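Periplasmic solute binding protein (Pectobacterium atrosepticum, PDB 4RY1) probably binds a sugar in the periplasm and delivers it to an ABC-type membrane transporter. Local coordinates at residues S114-S119 against T283-S288; I64-L69 against V364-E369. One frame throughout, in Å; residues are numbered along the deposited sequence. Where two conformers were deposited one is given.

Contact 1 (S114-S119 against T283-S288); sequences SMTSRS and TSKPSS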
ATOM      1  N   SER A 114      -1.497   7.321  -8.442  1.00 12.27           N
ATOM      2  CA  SER A 114      -0.535   7.976  -7.565  1.00 12.13           C
ATOM      3  C   SER A 114       0.527   6.949  -7.225  1.00 12.25           C
ATOM      4  O   SER A 114       0.274   5.732  -7.244  1.00 12.34           O
ATOM      5  CB  SER A 114      -1.180   8.505  -6.301  1.00 15.11           C
ATOM      6  OG  SER A 114      -1.741   7.480  -5.558  1.00 16.73           O
ATOM      7  N   MET A 115       1.712   7.436  -6.875  1.00 11.55           N
ATOM      8  CA  MET A 115       2.738   6.633  -6.251  1.00 11.43           C
ATOM      9  C   MET A 115       2.545   6.766  -4.757  1.00 10.79           C
ATOM     10  O   MET A 115       2.024   7.782  -4.274  1.00 14.20           O
ATOM     11  CB  MET A 115       4.143   7.070  -6.719  1.00 13.89           C
ATOM     12  CG  MET A 115       4.402   6.801  -8.214  1.00 13.91           C
ATOM     13  SD  MET A 115       4.240   5.062  -8.841  1.00 11.97           S
ATOM     14  CE  MET A 115       5.662   4.388  -7.979  1.00 21.27           C
ATOM     15  N   THR A 116       2.990   5.762  -4.024  1.00 10.40           N
ATOM     16  CA  THR A 116       2.897   5.759  -2.566  1.00 10.89           C
ATOM     17  C   THR A 116       4.078   5.001  -1.972  1.00 11.58           C
ATOM     18  O   THR A 116       4.709   4.174  -2.644  1.00 13.50           O
ATOM     19  CB  THR A 116       1.548   5.164  -2.097  1.00 11.94           C
ATOM     20  OG1 THR A 116       1.361   5.411  -0.705  1.00 13.76           O
ATOM     21  CG2 THR A 116       1.448   3.673  -2.333  1.00 12.59           C
ATOM     22  N   SER A 117       4.419   5.360  -0.739  1.00 11.92           N
ATOM     23  CA  SER A 117       5.535   4.778  -0.007  1.00 11.70           C
ATOM     24  C   SER A 117       5.075   4.385   1.368  1.00 12.04           C
ATOM     25  O   SER A 117       4.165   5.016   1.929  1.00 12.00           O
ATOM     26  CB  SER A 117       6.687   5.771   0.118  1.00 13.98           C
ATOM     27  OG  SER A 117       7.125   6.214  -1.153  1.00 13.80           O
ATOM     28  N   ARG A 118       5.715   3.349   1.911  1.00 12.56           N
ATOM     29  CA  ARG A 118       5.543   3.004   3.323  1.00 14.30           C
ATOM     30  C   ARG A 118       6.299   4.024   4.195  1.00 13.98           C
ATOM     31  O   ARG A 118       7.474   4.299   3.957  1.00 15.63           O
ATOM     32  CB  ARG A 118       6.114   1.619   3.639  1.00 15.97           C
ATOM     33  CG  ARG A 118       5.369   0.416   3.100  1.00 16.03           C
ATOM     34  CD  ARG A 118       4.124   0.123   3.907  1.00 14.36           C
ATOM     35  NE  ARG A 118       3.462  -1.109   3.479  1.00 13.50           N
ATOM     36  CZ  ARG A 118       2.386  -1.630   4.044  1.00 12.67           C
ATOM     37  NH1 ARG A 118       1.818  -1.071   5.096  1.00 12.79           N
ATOM     38  NH2 ARG A 118       1.844  -2.721   3.520  1.00 14.86           N
ATOM     39  N   SER A 119       5.643   4.562   5.212  1.00 12.06           N
ATOM     40  CA  SER A 119       6.308   5.444   6.164  1.00 11.76           C
ATOM     41  C   SER A 119       5.604   5.363   7.514  1.00 13.74           C
ATOM     42  O   SER A 119       4.505   4.844   7.632  1.00 13.97           O
ATOM     43  CB  SER A 119       6.416   6.858   5.612  1.00 14.78           C
ATOM     44  OG  SER A 119       5.141   7.399   5.310  1.00 16.83           O
ATOM     45  N   THR A 283      10.463   2.024   0.399  1.00 16.11           N
ATOM     46  CA  THR A 283       9.550   1.039  -0.208  1.00 14.72           C
ATOM     47  C   THR A 283       8.376   1.779  -0.828  1.00 17.11           C
ATOM     48  O   THR A 283       7.581   2.401  -0.130  1.00 14.13           O
ATOM     49  CB  THR A 283       9.088   0.039   0.856  1.00 17.67           C
ATOM     50  OG1 THR A 283      10.259  -0.581   1.413  1.00 18.06           O
ATOM     51  CG2 THR A 283       8.169  -1.032   0.282  1.00 18.29           C
ATOM     52  N   SER A 284       8.313   1.721  -2.147  1.00 13.79           N
ATOM     53  CA  SER A 284       7.330   2.455  -2.932  1.00 13.38           C
ATOM     54  C   SER A 284       6.721   1.609  -4.030  1.00 14.37           C
ATOM     55  O   SER A 284       7.351   0.686  -4.550  1.00 16.38           O
ATOM     56  CB  SER A 284       7.943   3.702  -3.576  1.00 15.18           C
ATOM     57  OG  SER A 284       8.643   4.526  -2.655  1.00 17.72           O
ATOM     58  N   LYS A 285       5.496   1.976  -4.398  1.00 13.37           N
ATOM     59  CA  LYS A 285       4.786   1.326  -5.512  1.00 13.29           C
ATOM     60  C   LYS A 285       3.619   2.195  -5.918  1.00 12.46           C
ATOM     61  O   LYS A 285       3.268   3.141  -5.211  1.00 12.57           O
ATOM     62  CB  LYS A 285       4.244  -0.037  -5.105  1.00 14.38           C
ATOM     63  CG  LYS A 285       3.099   0.007  -4.105  1.00 13.62           C
ATOM     64  CD  LYS A 285       2.432  -1.344  -3.926  1.00 14.43           C
ATOM     65  CE  LYS A 285       1.142  -1.232  -3.141  1.00 15.84           C
ATOM     66  NZ  LYS A 285       0.377  -2.525  -3.119  1.00 18.35           N
ATOM     67  N   PRO A 286       2.999   1.897  -7.065  1.00 11.22           N
ATOM     68  CA  PRO A 286       1.735   2.594  -7.346  1.00 10.93           C
ATOM     69  C   PRO A 286       0.698   2.298  -6.302  1.00 12.05           C
ATOM     70  O   PRO A 286       0.531   1.139  -5.922  1.00 13.24           O
ATOM     71  CB  PRO A 286       1.301   2.019  -8.696  1.00 12.86           C
ATOM     72  CG  PRO A 286       2.557   1.499  -9.319  1.00 14.80           C
ATOM     73  CD  PRO A 286       3.341   0.971  -8.145  1.00 13.45           C
ATOM     74  N   SER A 287      -0.047   3.304  -5.867  1.00 11.76           N
ATOM     75  CA  SER A 287      -1.112   3.049  -4.897  1.00 12.04           C
ATOM     76  C   SER A 287      -2.244   2.228  -5.510  1.00 12.29           C
ATOM     77  O   SER A 287      -2.930   1.496  -4.809  1.00 13.11           O
ATOM     78  CB  SER A 287      -1.702   4.345  -4.357  1.00 13.47           C
ATOM     79  OG  SER A 287      -2.489   5.008  -5.330  1.00 16.47           O
ATOM     80  N   SER A 288      -2.418   2.411  -6.814  0.50 11.46           N
ATOM     81  CA  SER A 288      -3.414   1.744  -7.647  0.50 11.57           C
ATOM     82  C   SER A 288      -3.196   2.236  -9.066  0.50  9.98           C
ATOM     83  O   SER A 288      -2.507   3.244  -9.284  0.50 11.00           O
ATOM     84  CB  SER A 288      -4.847   2.039  -7.194  0.50 12.32           C
ATOM     85  OG  SER A 288      -5.276   1.117  -6.183  0.50 11.56           O
TER
HETATM   86  O   HOH W   1       9.685   2.909   3.011  1.00 20.56           O
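Ser117 and Ser284 both turn OG opposite the carbonyl carbon and beside the backbone N (chi1 -57° and -51°), and as a non-hydrogen-bonded antiparallel pair with side chains on one face they bring the two OG atoms to 2.7 Å, a hydrogen bond that either hydroxyl could donate. Further along, at the corner, Ser114 and Ser287 each tuck the hydroxyl between backbone N and carbonyl carbon, which places their OG atoms 2.6 Å apart; Ser114 OG also bonds the carbonyl of Asn323. Between these two serine pairs Thr116 and Lys285 form a hydrogen-bonded pair, Thr116 N to Lys285 O at 2.9 Å and Lys285 N to Thr116 O at 2.9 Å. The segments belong to the long strands 107-123 and 284-292 of the mixed sheet, close to the centre of the chain, consistent with the strands that run between the two lobes of a periplasmic binding protein. Pro286 is followed by the corner at Ser287, whose N reaches Ser114 O at 2.8 Å and 164°. Thr116 CG2 packs between Lys285 O, at 3.4 Å, and Ser287 CA, while its OG1 is held by Asp250 and the N of Ser251. On the other face the doubly bent chain of Met115 folds back, bringing CE to 3.6 Å from Lys285 C with SD beside the Pro286 ring. Beyond the pairs, Arg118 N donates to Thr283 O, and a water links Arg118 O to Thr283 N.

Contact 2 (I64-L69 against V364-E369); sequences IDWNWL and VSPFME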
ATOM      1  N   ILE A  64      -7.194  -1.166 -10.237  1.00 10.58           N
ATOM      2  CA  ILE A  64      -6.508  -2.385  -9.883  1.00 11.05           C
ATOM      3  C   ILE A  64      -5.309  -2.061  -9.009  1.00 11.33           C
ATOM      4  O   ILE A  64      -4.765  -0.962  -9.064  1.00 11.98           O
ATOM      5  CB  ILE A  64      -6.046  -3.197 -11.100  1.00 13.35           C
ATOM      6  CG1 ILE A  64      -5.065  -2.399 -11.963  1.00 13.62           C
ATOM      7  CG2 ILE A  64      -7.232  -3.714 -11.915  1.00 15.70           C
ATOM      8  CD1 ILE A  64      -4.362  -3.251 -13.006  1.00 17.48           C
ATOM      9  N   ASP A  65      -4.930  -2.998  -8.161  1.00 12.02           N
ATOM     10  CA  ASP A  65      -3.675  -2.910  -7.441  1.00 12.55           C
ATOM     11  C   ASP A  65      -2.521  -3.356  -8.347  1.00 12.41           C
ATOM     12  O   ASP A  65      -2.651  -4.302  -9.141  1.00 12.26           O
ATOM     13  CB  ASP A  65      -3.728  -3.726  -6.137  1.00 13.16           C
ATOM     14  CG  ASP A  65      -3.722  -2.876  -4.855  1.00 22.51           C
ATOM     15  OD1 ASP A  65      -3.648  -1.631  -4.871  1.00 19.69           O
ATOM     16  OD2 ASP A  65      -3.811  -3.489  -3.787  1.00 28.32           O
ATOM     17  N   TRP A  66      -1.374  -2.693  -8.192  1.00 11.95           N
ATOM     18  CA  TRP A  66      -0.160  -3.039  -8.956  1.00 12.93           C
ATOM     19  C   TRP A  66       0.243  -4.502  -8.786  1.00 11.97           C
ATOM     20  O   TRP A  66       0.695  -5.168  -9.728  1.00 13.49           O
ATOM     21  CB  TRP A  66       0.969  -2.091  -8.551  1.00 17.43           C
ATOM     22  CG  TRP A  66       2.346  -2.473  -8.954  1.00 14.40           C
ATOM     23  CD1 TRP A  66       2.942  -2.255 -10.158  1.00 15.50           C
ATOM     24  CD2 TRP A  66       3.323  -3.074  -8.115  1.00 14.63           C
ATOM     25  NE1 TRP A  66       4.237  -2.715 -10.122  1.00 16.81           N
ATOM     26  CE2 TRP A  66       4.491  -3.206  -8.868  1.00 15.12           C
ATOM     27  CE3 TRP A  66       3.324  -3.506  -6.784  1.00 18.20           C
ATOM     28  CZ2 TRP A  66       5.650  -3.747  -8.337  1.00 19.18           C
ATOM     29  CZ3 TRP A  66       4.473  -4.037  -6.262  1.00 18.57           C
ATOM     30  CH2 TRP A  66       5.616  -4.153  -7.036  1.00 20.42           C
ATOM     31  N   ASN A  67       0.078  -5.007  -7.583  1.00 12.85           N
ATOM     32  CA  ASN A  67       0.484  -6.375  -7.286  1.00 14.53           C
ATOM     33  C   ASN A  67      -0.461  -7.426  -7.838  1.00 14.33           C
ATOM     34  O   ASN A  67      -0.190  -8.626  -7.678  1.00 15.85           O
ATOM     35  CB  ASN A  67       0.679  -6.512  -5.790  1.00 18.65           C
ATOM     36  CG  ASN A  67      -0.422  -5.870  -5.016  1.00 22.03           C
ATOM     37  OD1 ASN A  67      -0.571  -4.622  -5.015  1.00 24.09           O
ATOM     38  ND2 ASN A  67      -1.199  -6.672  -4.354  1.00 23.47           N
ATOM     39  N   TRP A  68      -1.516  -6.988  -8.532  1.00 12.96           N
ATOM     40  CA  TRP A  68      -2.402  -7.902  -9.266  1.00 11.96           C
ATOM     41  C   TRP A  68      -1.949  -8.125 -10.698  1.00 12.68           C
ATOM     42  O   TRP A  68      -2.505  -8.987 -11.399  1.00 14.21           O
ATOM     43  CB  TRP A  68      -3.855  -7.441  -9.282  1.00 12.89           C
ATOM     44  CG  TRP A  68      -4.457  -7.227  -7.939  1.00 12.46           C
ATOM     45  CD1 TRP A  68      -3.969  -7.615  -6.714  1.00 14.38           C
ATOM     46  CD2 TRP A  68      -5.659  -6.517  -7.683  1.00 12.74           C
ATOM     47  NE1 TRP A  68      -4.804  -7.190  -5.724  1.00 15.76           N
ATOM     48  CE2 TRP A  68      -5.865  -6.534  -6.291  1.00 13.34           C
ATOM     49  CE3 TRP A  68      -6.612  -5.892  -8.503  1.00 13.04           C
ATOM     50  CZ2 TRP A  68      -6.962  -5.913  -5.693  1.00 15.38           C
ATOM     51  CZ3 TRP A  68      -7.713  -5.292  -7.901  1.00 13.63           C
ATOM     52  CH2 TRP A  68      -7.866  -5.292  -6.516  1.00 14.92           C
ATOM     53  N   LEU A  69      -0.950  -7.386 -11.149  1.00 12.76           N
ATOM     54  CA  LEU A  69      -0.481  -7.545 -12.521  1.00 13.82           C
ATOM     55  C   LEU A  69       0.102  -8.941 -12.813  1.00 13.91           C
ATOM     56  O   LEU A  69      -0.079  -9.450 -13.920  1.00 13.56           O
ATOM     57  CB  LEU A  69       0.474  -6.432 -12.946  1.00 14.96           C
ATOM     58  CG  LEU A  69      -0.164  -5.057 -13.115  1.00 14.22           C
ATOM     59  CD1 LEU A  69       0.893  -4.057 -13.554  1.00 16.23           C
ATOM     60  CD2 LEU A  69      -1.304  -5.078 -14.120  1.00 14.05           C
ATOM     61  N   VAL A 364      11.305  -3.760  -5.285  1.00 19.61           N
ATOM     62  CA  VAL A 364      10.141  -4.279  -4.588  1.00 17.10           C
ATOM     63  C   VAL A 364       9.438  -5.211  -5.580  1.00 16.85           C
ATOM     64  O   VAL A 364       9.119  -4.800  -6.703  1.00 19.91           O
ATOM     65  CB  VAL A 364       9.209  -3.128  -4.141  1.00 20.91           C
ATOM     66  CG1 VAL A 364       7.948  -3.663  -3.476  1.00 22.53           C
ATOM     67  CG2 VAL A 364       9.968  -2.171  -3.217  1.00 36.14           C
ATOM     68  N   SER A 365       9.231  -6.458  -5.171  1.00 16.88           N
ATOM     69  CA  SER A 365       8.577  -7.460  -5.992  1.00 16.37           C
ATOM     70  C   SER A 365       7.097  -7.466  -5.702  1.00 15.29           C
ATOM     71  O   SER A 365       6.695  -7.465  -4.533  1.00 17.22           O
ATOM     72  CB  SER A 365       9.114  -8.848  -5.670  1.00 17.29           C
ATOM     73  OG  SER A 365       8.456  -9.798  -6.464  1.00 16.23           O
ATOM     74  N   PRO A 366       6.264  -7.513  -6.750  1.00 15.03           N
ATOM     75  CA  PRO A 366       4.837  -7.648  -6.450  1.00 14.16           C
ATOM     76  C   PRO A 366       4.514  -8.950  -5.706  1.00 14.78           C
ATOM     77  O   PRO A 366       3.445  -9.063  -5.060  1.00 15.09           O
ATOM     78  CB  PRO A 366       4.203  -7.620  -7.837  1.00 13.71           C
ATOM     79  CG  PRO A 366       5.261  -8.117  -8.766  1.00 16.13           C
ATOM     80  CD  PRO A 366       6.528  -7.538  -8.204  1.00 15.47           C
ATOM     81  N   PHE A 367       5.404  -9.938  -5.823  1.00 14.90           N
ATOM     82  CA  PHE A 367       5.149 -11.235  -5.200  1.00 16.76           C
ATOM     83  C   PHE A 367       5.264 -11.220  -3.684  1.00 16.14           C
ATOM     84  O   PHE A 367       4.730 -12.109  -3.029  1.00 17.64           O
ATOM     85  CB  PHE A 367       6.046 -12.297  -5.821  1.00 15.40           C
ATOM     86  CG  PHE A 367       5.773 -12.492  -7.280  1.00 15.24           C
ATOM     87  CD1 PHE A 367       4.602 -13.107  -7.706  1.00 16.26           C
ATOM     88  CD2 PHE A 367       6.655 -12.027  -8.229  1.00 16.83           C
ATOM     89  CE1 PHE A 367       4.319 -13.238  -9.052  1.00 17.13           C
ATOM     90  CE2 PHE A 367       6.396 -12.179  -9.571  1.00 15.09           C
ATOM     91  CZ  PHE A 367       5.225 -12.785  -9.988  1.00 16.65           C
ATOM     92  N   MET A 368       5.935 -10.207  -3.133  1.00 16.53           N
ATOM     93  CA  MET A 368       5.962 -10.027  -1.671  0.50 15.69           C
ATOM     94  C   MET A 368       4.557  -9.810  -1.105  1.00 16.82           C
ATOM     95  O   MET A 368       4.293 -10.139   0.066  1.00 17.05           O
ATOM     96  CB  MET A 368       6.954  -8.929  -1.246  0.50 16.86           C
ATOM     97  CG  MET A 368       6.445  -7.489  -1.204  0.50 18.79           C
ATOM     98  SD  MET A 368       7.565  -6.315  -0.386  0.50 16.90           S
ATOM     99  CE  MET A 368       7.815  -7.277   1.090  0.50 14.21           C
ATOM    100  N   GLU A 369       3.657  -9.286  -1.941  0.50 14.48           N
ATOM    101  CA  GLU A 369       2.247  -9.090  -1.550  0.50 15.59           C
ATOM    102  C   GLU A 369       1.305 -10.218  -1.985  0.50 15.68           C
ATOM    103  O   GLU A 369       0.089 -10.083  -1.867  0.50 16.54           O
ATOM    104  CB  GLU A 369       1.727  -7.748  -2.054  0.50 15.07           C
ATOM    105  CG  GLU A 369       2.628  -6.597  -1.655  0.50 17.38           C
ATOM    106  CD  GLU A 369       1.885  -5.293  -1.469  0.50 26.97           C
ATOM    107  OE1 GLU A 369       0.644  -5.270  -1.597  0.50 14.52           O
ATOM    108  OE2 GLU A 369       2.554  -4.279  -1.186  0.50 25.11           O
TER
HETATM  109  O   HOH W   2       1.259 -10.605  -5.913  1.00 20.03           O
HETATM  110  O   HOH W   3      -1.016  -9.589  -4.446  1.00 26.39           O
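The indole of Trp66 is sandwiched between Pro366 on one face and Lys285 and Pro286 of strand 284-292 on the other. Pro366 CB lies 4.0 Å from the centroid of the six-membered ring and 19° off its normal, a CH-pi contact displaced toward the rim. At the edge, in the plane of the indole, comes the backbone carbonyl of Val364, its O 3.6 Å from Trp66 CH2. The indole reaches the loop because CG stands anti to the backbone N (chi1 166°), and its NE1 bonds the carbonyl of Thr101. The CH2 corner of the ring is the part in closest touch, 3.4 Å from Pro366 N.

The Asn67 and Glu369 side chains cross nearly at right angles, amide and carboxylate planes 46° apart, in one of the two conformers of this glutamate. Asn67 ND2 is 3.6 Å from Glu369 OE1 and does not bond it; both groups have Lys285 as polar partner instead. Water completes the seam: one molecule lies 3.0 Å from Asn67 O and 2.8 Å from Pro366 O, and another accepts from Asn67 ND2 at 2.9 Å beside Glu369 O.

On the far side of Pro366, Ser365 OG accepts from Phe367 N in an ST turn that opens the 3-10 segment 366-368, and it is also bonded to Glu190. A glycerol, probably from the crystallisation liquor, hydrogen-bonds Asp65 OD1 and lies near Glu369, so these two acidic side chains, beside the Trp66 packed between two prolines, are consistent with the wall of the ligand cleft of a sugar-binding protein.

Along the chain the order is 64-69, 114-119, 283-288, 364-369, so the long excursion between the outer pair of contact 2 includes both strands of contact 1. Their centres lie about 11 Å apart. Lys285 joins them directly: from strand 284-292 its NZ forms a salt bridge with Glu369 OE1 at 3.1 Å and a hydrogen bond with Asn67 OD1 at 3.0 Å. The same sheet ties them again, since strand 61-64, which leads into the loop of contact 2, pairs antiparallel with 284-292. The glycerol bonds Lys285, Ser287 and Asp65, with Glu369 of the second loop nearby, which is consistent with strand and loops bordering one pocket.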